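Local coordinates for nuclear transport factor 2 family protein (Rhodopseudomonas palustris, PDB 3DM8) that is of unknown function but, as a SnoaL-like protein of the NTF2 clan, may be an isomerase, at residues 6-11 against 26-31; 12-17 against 70-75; 18-23 against 63-68; 38-41 against 46-49; 48-53 against 57-62. All blocks are in the same frame, centred on the assembly; numbering follows the deposited sequence.

Contact 1: 6-11 against 26-31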
# COMPACT_ATOMS: atom_id res chain seq x y z
N LEU A 6 3.43 17.06 -3.64
CA LEU A 6 2.67 15.84 -4.04
C LEU A 6 1.64 16.19 -5.14
O LEU A 6 1.45 15.47 -6.14
CB LEU A 6 1.97 15.23 -2.84
CG LEU A 6 1.07 14.03 -3.15
CD1 LEU A 6 1.92 12.87 -3.69
CD2 LEU A 6 0.14 13.63 -1.94
N TRP A 7 0.98 17.31 -4.92
CA TRP A 7 -0.06 17.79 -5.86
C TRP A 7 0.56 18.18 -7.21
O TRP A 7 -0.03 17.95 -8.30
CB TRP A 7 -0.91 18.93 -5.25
CG TRP A 7 -1.43 18.58 -3.85
CD1 TRP A 7 -1.31 19.32 -2.73
CD2 TRP A 7 -2.11 17.38 -3.47
NE1 TRP A 7 -1.90 18.67 -1.66
CE2 TRP A 7 -2.37 17.47 -2.08
CE3 TRP A 7 -2.50 16.24 -4.15
CZ2 TRP A 7 -3.03 16.46 -1.38
CZ3 TRP A 7 -3.18 15.24 -3.45
CH2 TRP A 7 -3.44 15.36 -2.09
N ARG A 8 1.73 18.78 -7.14
CA ARG A 8 2.47 19.19 -8.36
C ARG A 8 2.89 17.96 -9.16
O ARG A 8 2.80 17.91 -10.40
CB ARG A 8 3.66 20.07 -8.03
CG ARG A 8 3.31 21.37 -7.38
CD ARG A 8 4.54 22.21 -7.15
NE ARG A 8 5.59 21.45 -6.47
CZ ARG A 8 6.78 21.19 -6.99
NH1 ARG A 8 7.11 21.64 -8.19
NH2 ARG A 8 7.66 20.50 -6.29
N PHE A 9 3.34 16.95 -8.42
CA PHE A 9 3.74 15.68 -9.04
C PHE A 9 2.54 15.00 -9.65
O PHE A 9 2.59 14.48 -10.76
CB PHE A 9 4.40 14.76 -8.00
CG PHE A 9 4.58 13.37 -8.46
CD1 PHE A 9 5.43 13.05 -9.48
CD2 PHE A 9 3.94 12.35 -7.80
CE1 PHE A 9 5.58 11.75 -9.91
CE2 PHE A 9 4.12 11.03 -8.22
CZ PHE A 9 4.92 10.74 -9.29
N SER A 10 1.42 15.03 -8.94
CA SER A 10 0.23 14.34 -9.38
C SER A 10 -0.25 14.99 -10.69
O SER A 10 -0.67 14.29 -11.62
CB SER A 10 -0.86 14.36 -8.30
OG SER A 10 -1.98 13.57 -8.74
N ARG A 11 -0.19 16.31 -10.74
CA ARG A 11 -0.64 17.00 -11.97
C ARG A 11 0.28 16.69 -13.16
O ARG A 11 -0.17 16.41 -14.28
CB ARG A 11 -0.75 18.48 -11.72
CG ARG A 11 -1.20 19.23 -12.86
CD ARG A 11 -1.62 20.63 -12.44
NE ARG A 11 -0.54 21.32 -11.73
CZ ARG A 11 -0.54 21.51 -10.42
NH1 ARG A 11 -1.53 21.10 -9.70
NH2 ARG A 11 0.46 22.16 -9.85
N ALA A 26 9.25 15.65 -16.10
CA ALA A 26 10.72 15.59 -16.16
C ALA A 26 11.36 16.62 -15.24
O ALA A 26 12.46 16.37 -14.67
CB ALA A 26 11.21 15.76 -17.61
N THR A 27 10.68 17.75 -15.06
CA THR A 27 11.22 18.81 -14.19
C THR A 27 11.23 18.37 -12.74
O THR A 27 12.13 18.67 -11.96
CB THR A 27 10.41 20.11 -14.36
OG1 THR A 27 10.62 20.56 -15.70
CG2 THR A 27 10.86 21.16 -13.42
N ILE A 28 10.18 17.65 -12.40
CA ILE A 28 9.89 17.31 -11.00
C ILE A 28 10.57 16.07 -10.52
O ILE A 28 10.80 15.93 -9.34
CB ILE A 28 8.36 17.23 -10.72
CG1 ILE A 28 8.07 17.38 -9.21
CG2 ILE A 28 7.74 15.97 -11.21
CD1 ILE A 28 6.56 17.78 -8.90
N ILE A 29 10.95 15.20 -11.43
CA ILE A 29 11.65 13.96 -11.04
C ILE A 29 13.14 14.24 -10.81
O ILE A 29 13.81 14.83 -11.68
CB ILE A 29 11.49 12.88 -12.13
CG1 ILE A 29 10.02 12.42 -12.28
CG2 ILE A 29 12.34 11.63 -11.79
CD1 ILE A 29 9.39 12.08 -10.98
N ASP A 30 13.67 13.92 -9.62
CA ASP A 30 15.10 14.17 -9.33
C ASP A 30 15.97 13.31 -10.22
O ASP A 30 15.63 12.18 -10.50
CB ASP A 30 15.45 13.80 -7.89
CG ASP A 30 16.84 14.27 -7.46
OD1 ASP A 30 17.01 15.47 -7.12
OD2 ASP A 30 17.74 13.42 -7.39
N ASP A 31 17.14 13.84 -10.59
CA ASP A 31 18.00 13.11 -11.49
C ASP A 31 18.37 11.75 -10.92
O ASP A 31 18.60 10.77 -11.68
CB ASP A 31 19.32 13.85 -11.77
CG ASP A 31 19.19 15.02 -12.76
OD1 ASP A 31 18.11 15.20 -13.37
OD2 ASP A 31 20.22 15.72 -12.93
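Ile28 drives its CD1 methyl between Arg8 and Phe9, and this methyl makes the nearest approaches of the contact. It rests on the backbone of helix 5-19, with CD1 of Ile28 3.4 Å from N of Phe9, and the same methyl lies 3.8 Å from CB of Arg8 and equally close to CB of Phe9. The extended Ile28 chain, with CG1 anti to the backbone N (chi1 -160°) and a nearly straight chi2, is what carries CD1 that far. Arg8 reaches out over it, and a bend at chi3 (-51°) turns one face of the guanidinium to the Ile28 methyl, which sits 3.7 Å above the plane and toward the rim. The NH2 group of Arg8 meanwhile bonds to O of Gly114 and OG of Ser5, and those bonds help to fix the plane that roofs the isoleucine. In the NTF2-like fold, helices pack on a strongly curved sheet to form a cone, and here helix 5-19 meets the turn where helix 23-28 gives way to the short strand 29-30. Phe9 stands at about a right angle to Ile28 and takes CG2 of that residue at its ring edge, 4.1 Å from CD1 of Phe9. Farther round the same ring, CD1 of Ile29 approaches CE1 of Phe9 obliquely at 4.0 Å. No hydrogen bond joins the two segments. The Phe9 ring and Ile29 both continue onto Leu116 of strand 115-123, the phenylalanine reaching Leu119 as well.

Contact 2: 12-17 against 70-75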
# COMPACT_ATOMS: atom_id res chain seq x y z
N ALA A 12 1.58 16.71 -12.87
CA ALA A 12 2.62 16.46 -13.86
C ALA A 12 2.48 15.05 -14.42
O ALA A 12 2.61 14.83 -15.61
CB ALA A 12 3.99 16.61 -13.22
N LEU A 13 2.21 14.11 -13.54
CA LEU A 13 2.05 12.72 -13.96
C LEU A 13 0.78 12.55 -14.82
O LEU A 13 0.72 11.79 -15.82
CB LEU A 13 1.98 11.84 -12.71
CG LEU A 13 1.96 10.35 -13.04
CD1 LEU A 13 3.24 9.89 -13.81
CD2 LEU A 13 1.73 9.59 -11.70
N HIS A 14 -0.28 13.26 -14.44
CA HIS A 14 -1.53 13.26 -15.23
C HIS A 14 -1.29 13.71 -16.66
O HIS A 14 -1.75 13.08 -17.64
CB HIS A 14 -2.54 14.21 -14.57
CG HIS A 14 -3.87 14.25 -15.26
ND1 HIS A 14 -4.99 13.63 -14.74
CD2 HIS A 14 -4.27 14.87 -16.39
CE1 HIS A 14 -6.03 13.86 -15.53
NE2 HIS A 14 -5.61 14.58 -16.56
N ARG A 15 -0.58 14.81 -16.77
CA ARG A 15 -0.24 15.36 -18.10
C ARG A 15 0.52 14.32 -18.93
O ARG A 15 0.28 14.16 -20.12
CB ARG A 15 0.60 16.64 -17.99
CG ARG A 15 -0.12 17.77 -17.31
CD ARG A 15 0.51 19.06 -17.68
NE ARG A 15 -0.04 20.20 -16.96
CZ ARG A 15 -1.05 20.95 -17.40
NH1 ARG A 15 -1.66 20.65 -18.55
NH2 ARG A 15 -1.48 21.97 -16.67
N ALA A 16 1.42 13.59 -18.26
CA ALA A 16 2.30 12.68 -18.97
C ALA A 16 1.47 11.48 -19.39
O ALA A 16 1.50 11.06 -20.56
CB ALA A 16 3.51 12.26 -18.14
N LEU A 17 0.69 10.94 -18.47
CA LEU A 17 -0.00 9.68 -18.75
C LEU A 17 -1.16 9.88 -19.70
O LEU A 17 -1.45 9.02 -20.55
CB LEU A 17 -0.51 9.02 -17.47
CG LEU A 17 0.57 8.61 -16.48
CD1 LEU A 17 -0.07 7.75 -15.36
CD2 LEU A 17 1.79 7.92 -17.09
N TYR A 70 -9.42 7.60 -16.37
CA TYR A 70 -10.63 8.40 -16.53
C TYR A 70 -11.24 8.88 -15.21
O TYR A 70 -12.04 9.82 -15.18
CB TYR A 70 -11.65 7.69 -17.38
CG TYR A 70 -12.25 6.45 -16.81
CD1 TYR A 70 -13.37 6.50 -16.00
CD2 TYR A 70 -11.73 5.20 -17.11
CE1 TYR A 70 -13.93 5.35 -15.50
CE2 TYR A 70 -12.29 4.10 -16.66
CZ TYR A 70 -13.39 4.16 -15.83
OH TYR A 70 -13.90 3.01 -15.33
N ARG A 71 -10.79 8.28 -14.11
CA ARG A 71 -11.24 8.70 -12.78
C ARG A 71 -10.21 8.43 -11.69
O ARG A 71 -9.47 7.46 -11.75
CB ARG A 71 -12.61 8.06 -12.45
CG ARG A 71 -13.41 8.83 -11.45
CD ARG A 71 -14.91 8.52 -11.58
N TYR A 72 -10.10 9.39 -10.78
CA TYR A 72 -9.24 9.28 -9.59
C TYR A 72 -10.07 9.38 -8.35
O TYR A 72 -10.98 10.20 -8.29
CB TYR A 72 -8.26 10.42 -9.55
CG TYR A 72 -7.30 10.48 -10.72
CD1 TYR A 72 -7.74 10.85 -11.98
CD2 TYR A 72 -5.96 10.17 -10.54
CE1 TYR A 72 -6.84 10.91 -13.07
CE2 TYR A 72 -5.06 10.23 -11.60
CZ TYR A 72 -5.51 10.61 -12.87
OH TYR A 72 -4.59 10.66 -13.92
N HIS A 73 -9.75 8.54 -7.36
CA HIS A 73 -10.33 8.67 -6.04
C HIS A 73 -9.27 8.59 -4.96
O HIS A 73 -8.60 7.59 -4.80
CB HIS A 73 -11.41 7.66 -5.74
CG HIS A 73 -12.07 7.94 -4.44
ND1 HIS A 73 -11.98 7.09 -3.35
CD2 HIS A 73 -12.76 9.03 -4.01
CE1 HIS A 73 -12.62 7.62 -2.33
NE2 HIS A 73 -13.10 8.80 -2.69
N ARG A 74 -9.18 9.66 -4.21
CA ARG A 74 -8.17 9.79 -3.15
C ARG A 74 -8.80 9.43 -1.81
O ARG A 74 -9.69 10.15 -1.32
CB ARG A 74 -7.68 11.24 -3.11
CG ARG A 74 -6.21 11.43 -2.80
CD ARG A 74 -5.44 11.61 -4.13
NE ARG A 74 -4.00 11.45 -3.95
CZ ARG A 74 -3.10 11.62 -4.92
NH1 ARG A 74 -3.51 11.95 -6.14
NH2 ARG A 74 -1.81 11.45 -4.66
N GLU A 75 -8.32 8.35 -1.21
CA GLU A 75 -8.94 7.74 -0.03
C GLU A 75 -8.35 8.19 1.28
O GLU A 75 -9.06 8.38 2.25
CB GLU A 75 -8.93 6.22 -0.14
CG GLU A 75 -9.84 5.74 -1.28
CD GLU A 75 -9.72 4.22 -1.66
OE1 GLU A 75 -8.75 3.50 -1.28
OE2 GLU A 75 -10.61 3.74 -2.39
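Helix 5-19 passes strand 67-79 at a distance, the nearest CA atoms, those of His14 and Tyr72, being 10.3 Å apart, so two long side chains must bridge the gap. Both CB atoms point across it. The strand is irregular near its beginning, where Tyr70 and Arg71 both face Ser91 in a classic beta bulge. His14 holds its CG anti to the backbone N (chi1 -178°), which carries the imidazole away from the helix toward the strand, and Tyr72 meets it with its hydroxyl end. ND1 of His14 gives a weak hydrogen bond to OH of Tyr72, 3.1 Å long and bent to 121° at the hydrogen. The two rings are inclined by 30°, but they are slid so far past each other, with centroids 5.6 Å apart, that little overlap remains; CE1 of His14 lies 3.9 Å from CE1 of Tyr72. This is a helix-on-sheet contact of the NTF2-like fold, made where an edge strand of the chain's sheet runs beside the N-terminal helix. A leucine in place of His14 would probably leave the Tyr72 hydroxyl without this nitrogen partner and the phenol ring freer to shift. On the sheet, the Tyr72 ring also meets that of Tyr90 with the planes steeply inclined. On the same helix as His14, Leu13 touches Cys60 and Leu17 touches Ile63 of helix 53-66.

Contact 3: 18-23 against 63-68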
# COMPACT_ATOMS: atom_id res chain seq x y z
N ASN A 18 -1.84 11.01 -19.56
CA ASN A 18 -3.07 11.19 -20.32
C ASN A 18 -2.85 11.94 -21.59
O ASN A 18 -3.40 11.60 -22.66
CB ASN A 18 -4.19 11.78 -19.47
CG ASN A 18 -5.07 10.68 -18.87
OD1 ASN A 18 -4.57 9.58 -18.60
ND2 ASN A 18 -6.36 10.94 -18.72
N ASP A 19 -1.98 12.94 -21.53
CA ASP A 19 -1.80 13.84 -22.71
C ASP A 19 -0.48 13.64 -23.42
O ASP A 19 -0.18 14.31 -24.41
CB ASP A 19 -1.94 15.31 -22.31
CG ASP A 19 -3.31 15.65 -21.81
OD1 ASP A 19 -3.46 16.07 -20.64
OD2 ASP A 19 -4.28 15.46 -22.56
N ARG A 20 0.31 12.71 -22.91
CA ARG A 20 1.67 12.45 -23.39
C ARG A 20 2.54 13.70 -23.44
O ARG A 20 3.37 13.87 -24.34
CB ARG A 20 1.67 11.80 -24.77
CG ARG A 20 0.62 10.81 -24.93
CD ARG A 20 0.73 9.69 -23.92
NE ARG A 20 2.03 9.02 -23.88
CZ ARG A 20 2.32 7.89 -24.54
NH1 ARG A 20 3.51 7.33 -24.39
NH2 ARG A 20 1.44 7.33 -25.35
N GLN A 21 2.31 14.59 -22.49
CA GLN A 21 3.11 15.80 -22.32
C GLN A 21 3.94 15.62 -21.06
O GLN A 21 3.41 15.69 -19.97
CB GLN A 21 2.21 17.02 -22.16
CG GLN A 21 1.41 17.43 -23.38
CD GLN A 21 0.20 18.29 -23.02
OE1 GLN A 21 -0.00 18.69 -21.85
NE2 GLN A 21 -0.64 18.56 -24.01
N THR A 22 5.24 15.43 -21.25
CA THR A 22 6.13 14.94 -20.18
C THR A 22 7.08 15.97 -19.61
O THR A 22 7.85 15.70 -18.71
CB THR A 22 6.95 13.72 -20.63
OG1 THR A 22 7.89 14.10 -21.64
CG2 THR A 22 6.03 12.61 -21.13
N GLU A 23 6.97 17.20 -20.08
CA GLU A 23 7.95 18.22 -19.67
C GLU A 23 7.88 18.52 -18.17
O GLU A 23 8.92 18.67 -17.53
CB GLU A 23 7.82 19.50 -20.49
CG GLU A 23 7.97 19.28 -21.99
CD GLU A 23 6.80 18.48 -22.65
OE1 GLU A 23 5.61 18.63 -22.28
OE2 GLU A 23 7.09 17.69 -23.59
N ILE A 63 3.77 3.15 -19.11
CA ILE A 63 2.44 3.21 -18.48
C ILE A 63 1.50 4.07 -19.35
O ILE A 63 0.37 3.69 -19.57
CB ILE A 63 2.47 3.80 -17.02
CG1 ILE A 63 3.23 2.85 -16.12
CG2 ILE A 63 1.06 4.02 -16.52
CD1 ILE A 63 3.61 3.44 -14.73
N ALA A 64 1.98 5.21 -19.82
CA ALA A 64 1.15 6.12 -20.64
C ALA A 64 0.63 5.42 -21.89
O ALA A 64 -0.47 5.65 -22.37
CB ALA A 64 1.93 7.36 -21.05
N ASP A 65 1.52 4.62 -22.46
CA ASP A 65 1.21 3.81 -23.66
C ASP A 65 0.13 2.80 -23.40
O ASP A 65 -0.68 2.51 -24.28
CB ASP A 65 2.43 3.02 -24.13
CG ASP A 65 3.33 3.80 -25.01
OD1 ASP A 65 3.02 4.97 -25.35
OD2 ASP A 65 4.37 3.24 -25.40
N SER A 66 0.10 2.28 -22.18
CA SER A 66 -0.71 1.11 -21.80
C SER A 66 -2.12 1.41 -21.30
O SER A 66 -3.01 0.55 -21.38
CB SER A 66 -0.02 0.30 -20.71
OG SER A 66 1.20 -0.24 -21.17
N VAL A 67 -2.29 2.59 -20.73
CA VAL A 67 -3.52 2.96 -20.04
C VAL A 67 -3.94 4.41 -20.28
O VAL A 67 -3.14 5.27 -20.59
CB VAL A 67 -3.45 2.73 -18.51
CG1 VAL A 67 -3.14 1.27 -18.16
CG2 VAL A 67 -2.45 3.66 -17.87
N ARG A 68 -5.23 4.62 -20.13
CA ARG A 68 -5.80 5.94 -19.93
C ARG A 68 -6.68 5.94 -18.70
O ARG A 68 -7.59 5.13 -18.55
CB ARG A 68 -6.61 6.34 -21.16
CG ARG A 68 -7.47 7.56 -20.96
CD ARG A 68 -7.87 8.22 -22.28
NE ARG A 68 -7.95 9.66 -22.08
CZ ARG A 68 -7.09 10.55 -22.58
NH1 ARG A 68 -7.25 11.84 -22.31
NH2 ARG A 68 -6.10 10.16 -23.37
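Bends at chi2 (-60°) and chi3 fold Arg20 back so that its guanidinium lies against the end of helix 53-66, where Asp65 waits with CG beside its own backbone N. NH1 and NH2 of Arg20 both close on one oxygen, OD1 of Asp65, at 2.6 and 2.8 Å, in an end-on salt bridge. The planes of the two groups stand 76° apart: NH2 comes nearly along the C-O axis, whereas NH1 arrives from above the carboxylate. The other oxygen, OD2, is taken by Arg61, so the aspartate probably stays ionised between two arginines. One face of the Arg20 guanidinium is laid on Ala64, whose CB is 3.3 Å from NE of Arg20.

At the other end Arg68 arches over Asn18, one face of its guanidinium turned to the amide, CG of Asn18 over its centre, the planes 35° apart. NH2 of Arg68 makes a weak hydrogen bond of 3.1 Å to the backbone O of Asn18, while ND2 of Asn18 is bound to O of Ile69. Arg20 leaves helix 5-19 at positive phi, and these polar surface contacts join its C-terminal end to the passage from helix 53-66 into strand 67-79 of the NTF2-like fold.

Contact 4: 38-41 against 46-49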
# COMPACT_ATOMS: atom_id res chain seq x y z
N TYR A 38 5.91 -2.11 -6.60
CA TYR A 38 5.97 -3.54 -6.34
C TYR A 38 4.85 -4.25 -7.08
O TYR A 38 3.69 -4.17 -6.73
CB TYR A 38 5.91 -3.86 -4.84
CG TYR A 38 7.11 -3.26 -4.12
CD1 TYR A 38 6.98 -2.11 -3.36
CD2 TYR A 38 8.38 -3.81 -4.26
CE1 TYR A 38 8.03 -1.54 -2.74
CE2 TYR A 38 9.47 -3.22 -3.62
CZ TYR A 38 9.27 -2.07 -2.87
OH TYR A 38 10.28 -1.42 -2.19
N GLY A 39 5.24 -5.01 -8.10
CA GLY A 39 4.26 -5.81 -8.82
C GLY A 39 4.92 -6.71 -9.84
O GLY A 39 6.13 -6.70 -9.98
N PRO A 40 4.12 -7.52 -10.52
CA PRO A 40 4.67 -8.64 -11.28
C PRO A 40 5.18 -8.21 -12.63
O PRO A 40 4.41 -7.93 -13.54
CB PRO A 40 3.48 -9.58 -11.46
CG PRO A 40 2.30 -8.81 -11.25
CD PRO A 40 2.66 -7.57 -10.42
N ILE A 41 6.50 -8.21 -12.75
CA ILE A 41 7.15 -7.62 -13.92
C ILE A 41 6.94 -8.48 -15.14
O ILE A 41 7.13 -8.01 -16.25
CB ILE A 41 8.65 -7.31 -13.75
CG1 ILE A 41 9.49 -8.55 -13.53
CG2 ILE A 41 8.89 -6.27 -12.65
CD1 ILE A 41 10.92 -8.26 -13.57
N PHE A 46 7.00 -2.60 -16.70
CA PHE A 46 7.25 -1.28 -16.16
C PHE A 46 7.25 -1.21 -14.63
O PHE A 46 7.62 -0.19 -14.03
CB PHE A 46 6.33 -0.25 -16.79
CG PHE A 46 4.90 -0.61 -16.76
CD1 PHE A 46 4.25 -1.02 -17.92
CD2 PHE A 46 4.18 -0.55 -15.61
CE1 PHE A 46 2.93 -1.38 -17.90
CE2 PHE A 46 2.82 -0.85 -15.60
CZ PHE A 46 2.22 -1.28 -16.76
N PHE A 47 6.92 -2.34 -14.00
CA PHE A 47 7.05 -2.46 -12.54
C PHE A 47 8.50 -2.71 -12.12
O PHE A 47 9.42 -2.94 -12.95
CB PHE A 47 6.09 -3.49 -11.96
CG PHE A 47 4.62 -3.06 -11.96
CD1 PHE A 47 4.27 -1.74 -12.10
CD2 PHE A 47 3.62 -4.00 -11.83
CE1 PHE A 47 2.92 -1.37 -12.11
CE2 PHE A 47 2.28 -3.63 -11.83
CZ PHE A 47 1.95 -2.32 -11.94
N GLY A 48 8.68 -2.68 -10.81
CA GLY A 48 9.92 -2.89 -10.18
C GLY A 48 10.70 -1.67 -9.78
O GLY A 48 10.22 -0.54 -9.85
N ALA A 49 11.92 -1.92 -9.36
CA ALA A 49 12.78 -0.81 -8.90
C ALA A 49 13.49 -0.17 -10.06
O ALA A 49 13.89 -0.84 -11.02
CB ALA A 49 13.82 -1.35 -7.87
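Phe47 sets CD2 of its ring against the backbone of Gly39, which it meets obliquely, CD2 of Phe47 3.6 Å from CA of Gly39. The same ring atom is 4.0 Å from CD of Pro40; the two side chains run side by side in one direction, and N of Pro40 lies near the plane of the phenyl ring, at its edge. At the root of the Phe47 side chain, Ile41 contributes its CG2 methyl, 3.4 Å from O of Phe47 and 4.0 Å from CB of Phe47. With chi1 at 64°, Ile41 places CG2 beside its own backbone N, on the side where Phe47 lies, and CG1 between that N and the carbonyl carbon.

Farther out, Phe47 touches Ile37 and Leu128 and meets the ring of Phe44. Pro40 leans on Thr125 and Val129, and also on Phe126 of the second subunit; Tyr38 makes a cation-pi contact with Arg104 of that subunit. The loop between strands 33-38 and 48-51 thus borders the dimer interface. A side chain at Gly39 would run into CD2 of Phe47, and the backbone angles of Gly48 themselves suit glycine. Without hydrogen bonds across the segments, the closure rests on apolar contact and on the absence of a CB at Gly39.

Contact 5: 48-53 against 57-62. With CE9 (dodecyl nona ethylene glycol ether), chain B.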
# COMPACT_ATOMS: atom_id res chain seq x y z
N GLY A 48 8.68 -2.68 -10.81
CA GLY A 48 9.92 -2.89 -10.18
C GLY A 48 10.70 -1.67 -9.78
O GLY A 48 10.22 -0.54 -9.85
N ALA A 49 11.92 -1.92 -9.36
CA ALA A 49 12.78 -0.81 -8.90
C ALA A 49 13.49 -0.17 -10.06
O ALA A 49 13.89 -0.84 -11.02
CB ALA A 49 13.82 -1.35 -7.87
N ARG A 50 13.67 1.14 -9.95
CA ARG A 50 14.47 1.90 -10.89
C ARG A 50 15.29 2.98 -10.14
O ARG A 50 14.86 3.48 -9.08
CB ARG A 50 13.57 2.62 -11.93
CG ARG A 50 12.65 1.78 -12.81
CD ARG A 50 13.42 0.79 -13.68
NE ARG A 50 12.47 0.14 -14.60
CZ ARG A 50 11.72 -0.90 -14.29
NH1 ARG A 50 11.87 -1.47 -13.12
NH2 ARG A 50 10.89 -1.43 -15.17
N GLN A 51 16.42 3.31 -10.70
CA GLN A 51 17.23 4.42 -10.23
C GLN A 51 17.41 5.42 -11.36
O GLN A 51 17.88 5.07 -12.45
CB GLN A 51 18.63 3.97 -9.79
CG GLN A 51 18.67 2.81 -8.89
CD GLN A 51 17.76 2.94 -7.70
OE1 GLN A 51 17.71 3.98 -7.02
NE2 GLN A 51 17.03 1.84 -7.43
N GLY A 52 17.19 6.69 -11.02
CA GLY A 52 17.44 7.81 -11.93
C GLY A 52 16.25 8.24 -12.73
O GLY A 52 15.39 7.44 -13.09
N LYS A 53 16.24 9.53 -13.07
CA LYS A 53 15.19 10.10 -13.84
C LYS A 53 14.93 9.45 -15.16
O LYS A 53 13.76 9.24 -15.56
CB LYS A 53 15.40 11.63 -14.00
CG LYS A 53 14.44 12.29 -15.01
CD LYS A 53 14.44 13.80 -14.87
CE LYS A 53 15.33 14.46 -15.77
NZ LYS A 53 14.98 15.95 -16.00
N LEU A 57 11.32 7.97 -16.20
CA LEU A 57 10.56 8.51 -17.33
C LEU A 57 10.20 7.39 -18.31
O LEU A 57 9.13 7.36 -18.89
CB LEU A 57 11.28 9.65 -18.03
CG LEU A 57 11.37 10.95 -17.24
CD1 LEU A 57 12.23 12.02 -17.89
CD2 LEU A 57 9.95 11.50 -16.98
N GLU A 58 11.07 6.41 -18.46
CA GLU A 58 10.77 5.27 -19.32
C GLU A 58 9.60 4.44 -18.75
O GLU A 58 8.69 4.07 -19.48
CB GLU A 58 12.01 4.42 -19.58
CG GLU A 58 11.77 3.15 -20.33
CD GLU A 58 11.21 3.32 -21.76
OE1 GLU A 58 11.26 4.45 -22.34
OE2 GLU A 58 10.78 2.25 -22.30
N VAL A 59 9.62 4.16 -17.44
CA VAL A 59 8.45 3.54 -16.78
C VAL A 59 7.17 4.31 -17.12
O VAL A 59 6.15 3.75 -17.45
CB VAL A 59 8.65 3.42 -15.26
CG1 VAL A 59 7.34 3.17 -14.47
CG2 VAL A 59 9.71 2.36 -14.96
N CYS A 60 7.22 5.64 -16.96
CA CYS A 60 6.04 6.44 -17.11
C CYS A 60 5.57 6.47 -18.56
O CYS A 60 4.37 6.55 -18.82
CB CYS A 60 6.22 7.86 -16.55
SG CYS A 60 6.39 7.86 -14.74
N ARG A 61 6.52 6.34 -19.48
CA ARG A 61 6.21 6.30 -20.93
C ARG A 61 5.46 5.00 -21.26
O ARG A 61 4.47 4.99 -21.96
CB ARG A 61 7.47 6.39 -21.80
CG ARG A 61 7.22 6.35 -23.29
CD ARG A 61 8.52 6.05 -24.11
NE ARG A 61 8.96 4.68 -23.92
CZ ARG A 61 8.27 3.62 -24.35
NH1 ARG A 61 7.16 3.82 -25.00
NH2 ARG A 61 8.70 2.38 -24.14
N GLN A 62 5.97 3.91 -20.71
CA GLN A 62 5.33 2.61 -20.89
C GLN A 62 3.93 2.56 -20.28
O GLN A 62 3.00 2.01 -20.86
CB GLN A 62 6.19 1.54 -20.25
CG GLN A 62 7.49 1.33 -20.93
CD GLN A 62 8.37 0.37 -20.14
OE1 GLN A 62 8.79 0.64 -19.03
NE2 GLN A 62 8.61 -0.79 -20.72
C29 CE9 B . 21.79 -1.92 -4.82
C30 CE9 B . 20.40 -1.49 -5.30
O31 CE9 B . 20.12 -0.19 -4.80
C32 CE9 B . 18.85 0.31 -5.20
C33 CE9 B . 18.64 1.67 -4.55
O34 CE9 B . 19.63 2.56 -5.05
C35 CE9 B . 20.26 3.27 -4.00
C36 CE9 B . 20.73 4.61 -4.52
O37 CE9 B . 22.11 4.50 -4.83
C38 CE9 B . 22.90 4.28 -3.67
C39 CE9 B . 23.84 3.11 -3.91
OXT CE9 B . 25.16 3.53 -3.56
O HOH W 1 10.91 0.13 -17.79
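The strand-to-helix connection of the NTF2-like fold is made here: strand 48-51 is followed by Gly52 at the N-cap position, and helix 53-66 turns back alongside it. Its first turn is closed by N of Leu57 donating to O of Lys53 over 2.8 Å, nearly straight at 162°. The two side chains lie side by side, pointing the same way, CG of Lys53 3.6 Å from CD1 of Leu57, and the lysine amine runs on to the backbone O of Ala26.

Nearer the middle of the strand, Arg50 swings over Val59. A bend at chi2 (-61°) brings the chain round until CG2 of Val59 lies over one guanidinium face, 3.6 Å from NE of Arg50. NH1 of Arg50 reaches O of Ala49 at 3.0 Å, the oxygen lying in the guanidinium plane although the nitrogen stands well above the carbonyl plane, and it also bonds to O of Phe47. NH2 of Arg50 donates to a water, which in turn donates to OE1 of Gln62, thereby tying strand to helix. Replacing Arg50 by a methionine would probably leave the Ala49 and Phe47 carbonyls without this donor and break the water link to Gln62.

On the far side of the strand, OE1 of Gln51 comes within 3.1 Å of the ether O34 of the bound dodecyl nona ethylene glycol ether, a close approach of two oxygens. A short edge strand leading through a glycine N-cap into a helix that packs back over it is a beta-alpha unit, here with an arginine laid between the two elements.

How the contacts relate
Helix 5-19 carries one side of contacts 1, 2 and 3, and helix 53-66 one side of contacts 3 and 5. Contact 2 touches contact 1 through Arg74 against Trp7 and Ser10, and contact 3 where Ala64 meets Leu17. Contacts 1 and 5 meet at Lys53, whose N lies 3.0 Å from O of Asp31. Phe46 of contact 4 packs on Ile63 of contact 3 and beside Val59 of contact 5; contacts 4 and 5 also share Gly48 and Ala49. Contacts 1 and 4, with centres about 20 Å apart, lie on opposite sides of the chain's centre. The glycol ether touches contact 5, about 13 Å from the Ile29 side chain of contact 1.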